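Protein Niban 2 (Homo sapiens, PDB 7CTP) may suppress apoptosis and promote melanoma cell invasion, and is represented here by its long N-terminal part, a PH domain joined to a largely helical body. Local coordinates at residues A[357-362]-A[402-407]; A[366-371]-A[389-394]. All blocks are in the same frame, centred on the assembly; numbering follows the deposited sequence.

Helix 342-378 is the common support of both contacts, whose centres lie 15 Å apart on the same side of the chain's centre. Along the chain the order is 357-362, 366-371, 389-394 and 402-407, so contact 2 joins the nearer part of the returning chain and contact 1 the farther part. The chain leaves the long helix, turns back through helix 384-391 and reaches the short helix 402-405. Helix 422-455 lines both places: its M440 touches V360 of contact 1 and L394 of contact 2. The pair illustrates how a chain that turns back after a long helix can touch it at two successive places, the second of which also borders helix 176-194 at the PH domain.

Contact 1. Residues A[357-362]-A[402-407]; sequences FTEVRD and QSCYEK
E359 reaches S403 and K407 because its CG stands anti to the backbone N (chi1 -178°) and its chain then bends at chi2 (72°), bringing the carboxylate between S403 and K407. This is helix-on-helix packing, in which the short helix 402-405 fits against the long helix 342-378. The backbones come close, with E359 CA only 5.2 Å from C404 CA, an approach consistent with the small side chains of S403 and C404. E359 CG passes over the C404 backbone, 3.6 Å from C404 CA. Its carboxylate then takes a hydrogen bond from the S403 hydroxyl, with S403 OG 2.7 Å from E359 OE1, on the anti side and 16° out of the carboxylate plane. On the buried side, C404 SG rests 3.7 Å from V360 CG2, and M440 and Y479 also touch V360. The other face of the short helix meets helix 176-194, where Y405 forms a cation-pi contact with R191. K407 crosses E359 at about a right angle, and its charge lies beyond salt-bridge range. One water joins them instead, accepting from K407 NZ at 2.8 Å and donating to E359 OE2 at 2.9 Å.

Contact 2. Residues A[366-371]-A[389-394]; sequences KEVTDM and EKLSRL
The flat carboxylate of E367 ends beyond the apolar seam, so its methylenes, not its faces, meet L391 and L394; E367 OE1 is held by a salt bridge from K400. The other notable flat groups belong to 389-394 itself: R393 NE, its partner lying 15° out of the guanidinium plane, meets E389 OE2 from above the carboxylate plane at 3.1 Å, and R67 binds the same oxygen. Across the seam, L391 CD1 touches E367 CB at 3.7 Å. The second methyl of L391 faces the other way along helix 342-378: L391 CD2 is 3.6 Å from M371 CE and 4.2 Å from V368 CG2. M371 comes in at about a right angle to L391, its chain extended from the backbone until a bend at chi3 (-52°) turns the terminal methyl onto the leucine. L394 sets both methyls against the same flank of the E367 chain, L394 CD2 lying 3.8 Å from E367 CG. F447 of helix 422-455 touches both V368 and L391. Cutting L391 back to an alanine removes both methyls and is likely to open a gap beside F447, facing V368, M371 CE and E367 CB. Two successive antiparallel helices, joined by a short connection and packed through apolar side chains, form an alpha-helical hairpin, here 342-378 with 384-391; L394 adds to the seam from the turn that follows.

Contact 1. Residues A[357-362]-A[402-407]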
ATOM      1  N   PHE A 357     -15.162  -9.544   1.657  1.00 29.20           N
ATOM      2  CA  PHE A 357     -15.316  -9.672   3.105  1.00 24.52           C
ATOM      3  C   PHE A 357     -16.239 -10.833   3.453  1.00 25.90           C
ATOM      4  O   PHE A 357     -16.009 -11.547   4.436  1.00 30.16           O
ATOM      5  CB  PHE A 357     -15.839  -8.365   3.698  1.00 27.91           C
ATOM      6  CG  PHE A 357     -14.763  -7.337   3.976  1.00 30.04           C
ATOM      7  CD1 PHE A 357     -14.142  -6.663   2.936  1.00 31.13           C
ATOM      8  CD2 PHE A 357     -14.385  -7.044   5.275  1.00 36.04           C
ATOM      9  CE1 PHE A 357     -13.159  -5.724   3.185  1.00 28.17           C
ATOM     10  CE2 PHE A 357     -13.397  -6.099   5.533  1.00 43.27           C
ATOM     11  CZ  PHE A 357     -12.788  -5.439   4.485  1.00 34.07           C
ATOM     12  N   THR A 358     -17.281 -11.046   2.647  1.00 27.10           N
ATOM     13  CA  THR A 358     -18.139 -12.210   2.847  1.00 29.95           C
ATOM     14  C   THR A 358     -17.382 -13.514   2.603  1.00 28.12           C
ATOM     15  O   THR A 358     -17.564 -14.492   3.340  1.00 30.03           O
ATOM     16  CB  THR A 358     -19.368 -12.110   1.947  1.00 36.27           C
ATOM     17  OG1 THR A 358     -20.154 -10.987   2.361  1.00 35.46           O
ATOM     18  CG2 THR A 358     -20.210 -13.380   2.041  1.00 38.06           C
ATOM     19  N   GLU A 359     -16.508 -13.543   1.591  1.00 26.03           N
ATOM     20  CA  GLU A 359     -15.707 -14.738   1.344  1.00 27.95           C
ATOM     21  C   GLU A 359     -14.756 -15.022   2.505  1.00 26.77           C
ATOM     22  O   GLU A 359     -14.560 -16.183   2.877  1.00 28.95           O
ATOM     23  CB  GLU A 359     -14.945 -14.600   0.025  1.00 26.11           C
ATOM     24  CG  GLU A 359     -14.100 -15.825  -0.360  1.00 26.61           C
ATOM     25  CD  GLU A 359     -14.929 -17.036  -0.803  1.00 33.16           C
ATOM     26  OE1 GLU A 359     -14.331 -18.115  -0.983  1.00 35.68           O
ATOM     27  OE2 GLU A 359     -16.158 -16.909  -0.978  1.00 35.64           O
ATOM     28  N   VAL A 360     -14.164 -13.977   3.100  1.00 25.53           N
ATOM     29  CA  VAL A 360     -13.353 -14.174   4.301  1.00 22.06           C
ATOM     30  C   VAL A 360     -14.177 -14.860   5.388  1.00 22.29           C
ATOM     31  O   VAL A 360     -13.724 -15.811   6.034  1.00 26.23           O
ATOM     32  CB  VAL A 360     -12.794 -12.831   4.797  1.00 30.24           C
ATOM     33  CG1 VAL A 360     -12.203 -12.996   6.207  1.00 28.08           C
ATOM     34  CG2 VAL A 360     -11.747 -12.314   3.813  1.00 26.13           C
ATOM     35  N   ARG A 361     -15.403 -14.382   5.593  1.00 23.94           N
ATOM     36  CA  ARG A 361     -16.303 -14.976   6.575  1.00 26.63           C
ATOM     37  C   ARG A 361     -16.556 -16.446   6.263  1.00 31.51           C
ATOM     38  O   ARG A 361     -16.494 -17.306   7.150  1.00 28.78           O
ATOM     39  CB  ARG A 361     -17.613 -14.189   6.598  1.00 28.15           C
ATOM     40  CG  ARG A 361     -18.546 -14.464   7.789  1.00 37.22           C
ATOM     41  CD  ARG A 361     -19.945 -13.944   7.473  1.00 31.40           C
ATOM     42  NE  ARG A 361     -20.780 -13.765   8.659  1.00 35.46           N
ATOM     43  CZ  ARG A 361     -21.548 -14.715   9.185  1.00 40.56           C
ATOM     44  NH1 ARG A 361     -21.574 -15.921   8.636  1.00 35.64           N
ATOM     45  NH2 ARG A 361     -22.287 -14.458  10.259  1.00 35.24           N
ATOM     46  N   ASP A 362     -16.819 -16.753   4.992  1.00 29.42           N
ATOM     47  CA  ASP A 362     -17.120 -18.129   4.612  1.00 32.88           C
ATOM     48  C   ASP A 362     -15.907 -19.031   4.792  1.00 32.70           C
ATOM     49  O   ASP A 362     -16.038 -20.176   5.239  1.00 28.50           O
ATOM     50  CB  ASP A 362     -17.622 -18.170   3.168  1.00 29.61           C
ATOM     51  CG  ASP A 362     -18.945 -17.450   2.989  1.00 32.18           C
ATOM     52  OD1 ASP A 362     -19.565 -17.072   4.013  1.00 37.85           O
ATOM     53  OD2 ASP A 362     -19.371 -17.259   1.829  1.00 34.00           O
ATOM     54  N   GLN A 402      -6.794 -17.077  -1.193  1.00 27.30           N
ATOM     55  CA  GLN A 402      -6.805 -16.596  -2.573  1.00 29.55           C
ATOM     56  C   GLN A 402      -8.217 -16.342  -3.079  1.00 29.51           C
ATOM     57  O   GLN A 402      -8.443 -15.395  -3.842  1.00 28.97           O
ATOM     58  CB  GLN A 402      -6.080 -17.577  -3.488  1.00 31.04           C
ATOM     59  CG  GLN A 402      -4.594 -17.686  -3.210  1.00 28.45           C
ATOM     60  CD  GLN A 402      -3.918 -16.328  -3.052  1.00 27.41           C
ATOM     61  OE1 GLN A 402      -4.295 -15.345  -3.696  1.00 29.23           O
ATOM     62  NE2 GLN A 402      -2.910 -16.271  -2.187  1.00 28.79           N
ATOM     63  N   SER A 403      -9.181 -17.172  -2.673  1.00 34.83           N
ATOM     64  CA  SER A 403     -10.555 -16.970  -3.133  1.00 30.73           C
ATOM     65  C   SER A 403     -11.138 -15.666  -2.598  1.00 31.08           C
ATOM     66  O   SER A 403     -12.030 -15.084  -3.227  1.00 28.08           O
ATOM     67  CB  SER A 403     -11.432 -18.159  -2.736  1.00 35.63           C
ATOM     68  OG  SER A 403     -11.644 -18.199  -1.332  1.00 31.37           O
ATOM     69  N   CYS A 404     -10.647 -15.187  -1.447  1.00 29.85           N
ATOM     70  CA  CYS A 404     -11.069 -13.881  -0.946  1.00 25.84           C
ATOM     71  C   CYS A 404     -10.458 -12.759  -1.775  1.00 23.67           C
ATOM     72  O   CYS A 404     -11.161 -11.842  -2.217  1.00 26.72           O
ATOM     73  CB  CYS A 404     -10.677 -13.714   0.526  1.00 25.78           C
ATOM     74  SG  CYS A 404     -11.039 -15.132   1.590  1.00 30.31           S
ATOM     75  N   TYR A 405      -9.139 -12.811  -1.971  1.00 23.51           N
ATOM     76  CA  TYR A 405      -8.441 -11.764  -2.708  1.00 26.74           C
ATOM     77  C   TYR A 405      -8.972 -11.662  -4.135  1.00 28.48           C
ATOM     78  O   TYR A 405      -9.114 -10.558  -4.680  1.00 27.82           O
ATOM     79  CB  TYR A 405      -6.936 -12.051  -2.701  1.00 29.05           C
ATOM     80  CG  TYR A 405      -6.259 -12.016  -1.329  1.00 25.92           C
ATOM     81  CD1 TYR A 405      -6.673 -11.132  -0.342  1.00 26.41           C
ATOM     82  CD2 TYR A 405      -5.190 -12.865  -1.037  1.00 27.30           C
ATOM     83  CE1 TYR A 405      -6.043 -11.092   0.921  1.00 23.93           C
ATOM     84  CE2 TYR A 405      -4.549 -12.831   0.213  1.00 24.88           C
ATOM     85  CZ  TYR A 405      -4.990 -11.940   1.180  1.00 27.04           C
ATOM     86  OH  TYR A 405      -4.376 -11.893   2.412  1.00 30.47           O
ATOM     87  N   GLU A 406      -9.310 -12.811  -4.734  1.00 26.96           N
ATOM     88  CA  GLU A 406      -9.792 -12.855  -6.115  1.00 29.61           C
ATOM     89  C   GLU A 406     -11.057 -12.028  -6.318  1.00 28.57           C
ATOM     90  O   GLU A 406     -11.325 -11.576  -7.439  1.00 29.08           O
ATOM     91  CB  GLU A 406     -10.050 -14.308  -6.533  1.00 28.51           C
ATOM     92  CG  GLU A 406     -10.351 -14.507  -8.033  1.00 34.52           C
ATOM     93  CD  GLU A 406     -11.837 -14.409  -8.377  1.00 48.81           C
ATOM     94  OE1 GLU A 406     -12.686 -14.426  -7.456  1.00 45.05           O
ATOM     95  OE2 GLU A 406     -12.152 -14.319  -9.585  1.00 53.39           O
ATOM     96  N   LYS A 407     -11.849 -11.818  -5.259  1.00 27.08           N
ATOM     97  CA  LYS A 407     -13.083 -11.046  -5.407  1.00 26.45           C
ATOM     98  C   LYS A 407     -12.807  -9.619  -5.863  1.00 30.81           C
ATOM     99  O   LYS A 407     -13.675  -8.986  -6.475  1.00 31.83           O
ATOM    100  CB  LYS A 407     -13.875 -11.038  -4.097  1.00 26.65           C
ATOM    101  CG  LYS A 407     -14.322 -12.411  -3.615  1.00 28.46           C
ATOM    102  CD  LYS A 407     -15.236 -13.098  -4.632  1.00 31.19           C
ATOM    103  CE  LYS A 407     -15.893 -14.330  -4.006  1.00 38.98           C
ATOM    104  NZ  LYS A 407     -16.433 -15.262  -5.047  1.00 36.56           N
TER
HETATM  105  O   HOH W   1     -16.818 -17.663  -3.659  1.00 47.19           O

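Contact 2. Residues A[366-371]-A[389-394]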
ATOM      1  N   LYS A 366     -15.721 -22.188   7.418  1.00 29.93           N
ATOM      2  CA  LYS A 366     -15.366 -23.531   6.969  1.00 28.22           C
ATOM      3  C   LYS A 366     -14.187 -24.090   7.753  1.00 36.36           C
ATOM      4  O   LYS A 366     -14.195 -25.263   8.147  1.00 31.50           O
ATOM      5  CB  LYS A 366     -15.050 -23.513   5.474  1.00 28.75           C
ATOM      6  CG  LYS A 366     -14.386 -24.784   4.968  1.00 35.89           C
ATOM      7  CD  LYS A 366     -14.063 -24.679   3.488  1.00 41.16           C
ATOM      8  CE  LYS A 366     -13.030 -25.712   3.095  1.00 40.76           C
ATOM      9  NZ  LYS A 366     -13.435 -27.058   3.583  1.00 49.65           N
ATOM     10  N   GLU A 367     -13.166 -23.263   8.004  1.00 27.54           N
ATOM     11  CA  GLU A 367     -11.976 -23.759   8.684  1.00 26.67           C
ATOM     12  C   GLU A 367     -12.280 -24.106  10.135  1.00 25.68           C
ATOM     13  O   GLU A 367     -11.782 -25.111  10.659  1.00 29.12           O
ATOM     14  CB  GLU A 367     -10.855 -22.725   8.584  1.00 28.04           C
ATOM     15  CG  GLU A 367     -10.303 -22.592   7.175  1.00 30.70           C
ATOM     16  CD  GLU A 367      -9.724 -23.894   6.657  1.00 36.34           C
ATOM     17  OE1 GLU A 367      -8.926 -24.528   7.380  1.00 40.06           O
ATOM     18  OE2 GLU A 367     -10.072 -24.280   5.524  1.00 34.92           O
ATOM     19  N   VAL A 368     -13.116 -23.302  10.794  1.00 24.70           N
ATOM     20  CA  VAL A 368     -13.505 -23.613  12.167  1.00 30.87           C
ATOM     21  C   VAL A 368     -14.333 -24.893  12.202  1.00 32.81           C
ATOM     22  O   VAL A 368     -14.150 -25.749  13.080  1.00 35.58           O
ATOM     23  CB  VAL A 368     -14.260 -22.425  12.788  1.00 34.54           C
ATOM     24  CG1 VAL A 368     -14.950 -22.850  14.076  1.00 37.05           C
ATOM     25  CG2 VAL A 368     -13.296 -21.266  13.053  1.00 33.56           C
ATOM     26  N   THR A 369     -15.235 -25.056  11.233  1.00 27.69           N
ATOM     27  CA  THR A 369     -16.046 -26.269  11.174  1.00 29.19           C
ATOM     28  C   THR A 369     -15.184 -27.489  10.892  1.00 36.75           C
ATOM     29  O   THR A 369     -15.386 -28.556  11.486  1.00 36.52           O
ATOM     30  CB  THR A 369     -17.140 -26.122  10.120  1.00 35.26           C
ATOM     31  OG1 THR A 369     -17.871 -24.913  10.362  1.00 33.72           O
ATOM     32  CG2 THR A 369     -18.104 -27.303  10.195  1.00 43.04           C
ATOM     33  N   ASP A 370     -14.210 -27.351   9.989  1.00 31.55           N
ATOM     34  CA  ASP A 370     -13.293 -28.454   9.735  1.00 39.77           C
ATOM     35  C   ASP A 370     -12.539 -28.843  11.002  1.00 37.80           C
ATOM     36  O   ASP A 370     -12.335 -30.033  11.264  1.00 43.26           O
ATOM     37  CB  ASP A 370     -12.325 -28.093   8.608  1.00 39.34           C
ATOM     38  CG  ASP A 370     -12.940 -28.277   7.232  1.00 45.26           C
ATOM     39  OD1 ASP A 370     -14.093 -28.749   7.157  1.00 41.73           O
ATOM     40  OD2 ASP A 370     -12.277 -27.942   6.227  1.00 54.25           O
ATOM     41  N   MET A 371     -12.141 -27.857  11.816  1.00 31.46           N
ATOM     42  CA  MET A 371     -11.556 -28.169  13.120  1.00 38.44           C
ATOM     43  C   MET A 371     -12.558 -28.882  14.018  1.00 48.39           C
ATOM     44  O   MET A 371     -12.214 -29.853  14.703  1.00 56.82           O
ATOM     45  CB  MET A 371     -11.059 -26.898  13.804  1.00 39.87           C
ATOM     46  CG  MET A 371     -10.772 -27.110  15.292  1.00 46.19           C
ATOM     47  SD  MET A 371     -10.548 -25.567  16.172  1.00 55.82           S
ATOM     48  CE  MET A 371      -9.309 -24.819  15.128  1.00 45.53           C
ATOM     49  N   GLU A 389      -3.012 -24.301  16.037  1.00 41.82           N
ATOM     50  CA  GLU A 389      -1.799 -23.764  15.435  1.00 44.86           C
ATOM     51  C   GLU A 389      -1.982 -23.543  13.939  1.00 42.30           C
ATOM     52  O   GLU A 389      -1.516 -22.536  13.391  1.00 39.64           O
ATOM     53  CB  GLU A 389      -0.624 -24.699  15.712  1.00 51.88           C
ATOM     54  CG  GLU A 389       0.734 -24.063  15.506  1.00 58.72           C
ATOM     55  CD  GLU A 389       1.150 -24.052  14.056  1.00 63.41           C
ATOM     56  OE1 GLU A 389       0.635 -24.888  13.278  1.00 64.17           O
ATOM     57  OE2 GLU A 389       1.990 -23.197  13.702  1.00 57.16           O
ATOM     58  N   LYS A 390      -2.667 -24.469  13.265  1.00 40.70           N
ATOM     59  CA  LYS A 390      -2.931 -24.303  11.839  1.00 43.03           C
ATOM     60  C   LYS A 390      -3.952 -23.200  11.596  1.00 39.44           C
ATOM     61  O   LYS A 390      -3.803 -22.398  10.666  1.00 36.48           O
ATOM     62  CB  LYS A 390      -3.401 -25.626  11.232  1.00 40.22           C
ATOM     63  CG  LYS A 390      -2.257 -26.517  10.744  1.00 56.54           C
ATOM     64  CD  LYS A 390      -2.690 -27.970  10.551  1.00 58.38           C
ATOM     65  CE  LYS A 390      -3.140 -28.258   9.121  1.00 52.02           C
ATOM     66  NZ  LYS A 390      -4.288 -27.413   8.678  1.00 67.51           N
ATOM     67  N   LEU A 391      -4.998 -23.139  12.428  1.00 30.09           N
ATOM     68  CA  LEU A 391      -6.006 -22.095  12.262  1.00 35.45           C
ATOM     69  C   LEU A 391      -5.413 -20.716  12.519  1.00 31.74           C
ATOM     70  O   LEU A 391      -5.813 -19.735  11.879  1.00 28.29           O
ATOM     71  CB  LEU A 391      -7.191 -22.341  13.195  1.00 34.28           C
ATOM     72  CG  LEU A 391      -8.361 -21.367  13.011  1.00 35.74           C
ATOM     73  CD1 LEU A 391      -9.130 -21.704  11.740  1.00 28.20           C
ATOM     74  CD2 LEU A 391      -9.292 -21.346  14.221  1.00 34.42           C
ATOM     75  N   SER A 392      -4.459 -20.628  13.456  1.00 34.19           N
ATOM     76  CA  SER A 392      -3.872 -19.344  13.833  1.00 27.36           C
ATOM     77  C   SER A 392      -3.214 -18.648  12.652  1.00 36.08           C
ATOM     78  O   SER A 392      -3.061 -17.419  12.670  1.00 33.53           O
ATOM     79  CB  SER A 392      -2.844 -19.522  14.957  1.00 26.67           C
ATOM     80  OG  SER A 392      -1.638 -20.108  14.489  1.00 33.49           O
ATOM     81  N   ARG A 393      -2.829 -19.405  11.621  1.00 29.56           N
ATOM     82  CA  ARG A 393      -2.099 -18.879  10.474  1.00 29.53           C
ATOM     83  C   ARG A 393      -2.973 -18.682   9.244  1.00 31.58           C
ATOM     84  O   ARG A 393      -2.440 -18.388   8.164  1.00 27.66           O
ATOM     85  CB  ARG A 393      -0.945 -19.816  10.123  1.00 33.47           C
ATOM     86  CG  ARG A 393      -0.077 -20.138  11.298  1.00 45.95           C
ATOM     87  CD  ARG A 393       1.228 -20.773  10.885  1.00 45.75           C
ATOM     88  NE  ARG A 393       2.203 -20.600  11.952  1.00 65.66           N
ATOM     89  CZ  ARG A 393       3.157 -19.679  11.948  1.00 45.57           C
ATOM     90  NH1 ARG A 393       3.294 -18.859  10.908  1.00 42.75           N
ATOM     91  NH2 ARG A 393       3.983 -19.591  12.980  1.00 41.27           N
ATOM     92  N   LEU A 394      -4.293 -18.837   9.388  1.00 27.62           N
ATOM     93  CA  LEU A 394      -5.194 -18.844   8.234  1.00 24.65           C
ATOM     94  C   LEU A 394      -5.063 -17.574   7.398  1.00 29.66           C
ATOM     95  O   LEU A 394      -5.083 -17.631   6.162  1.00 25.15           O
ATOM     96  CB  LEU A 394      -6.634 -19.026   8.706  1.00 29.30           C
ATOM     97  CG  LEU A 394      -7.746 -18.969   7.661  1.00 26.86           C
ATOM     98  CD1 LEU A 394      -7.495 -19.992   6.562  1.00 27.91           C
ATOM     99  CD2 LEU A 394      -9.090 -19.208   8.328  1.00 25.80           C
TER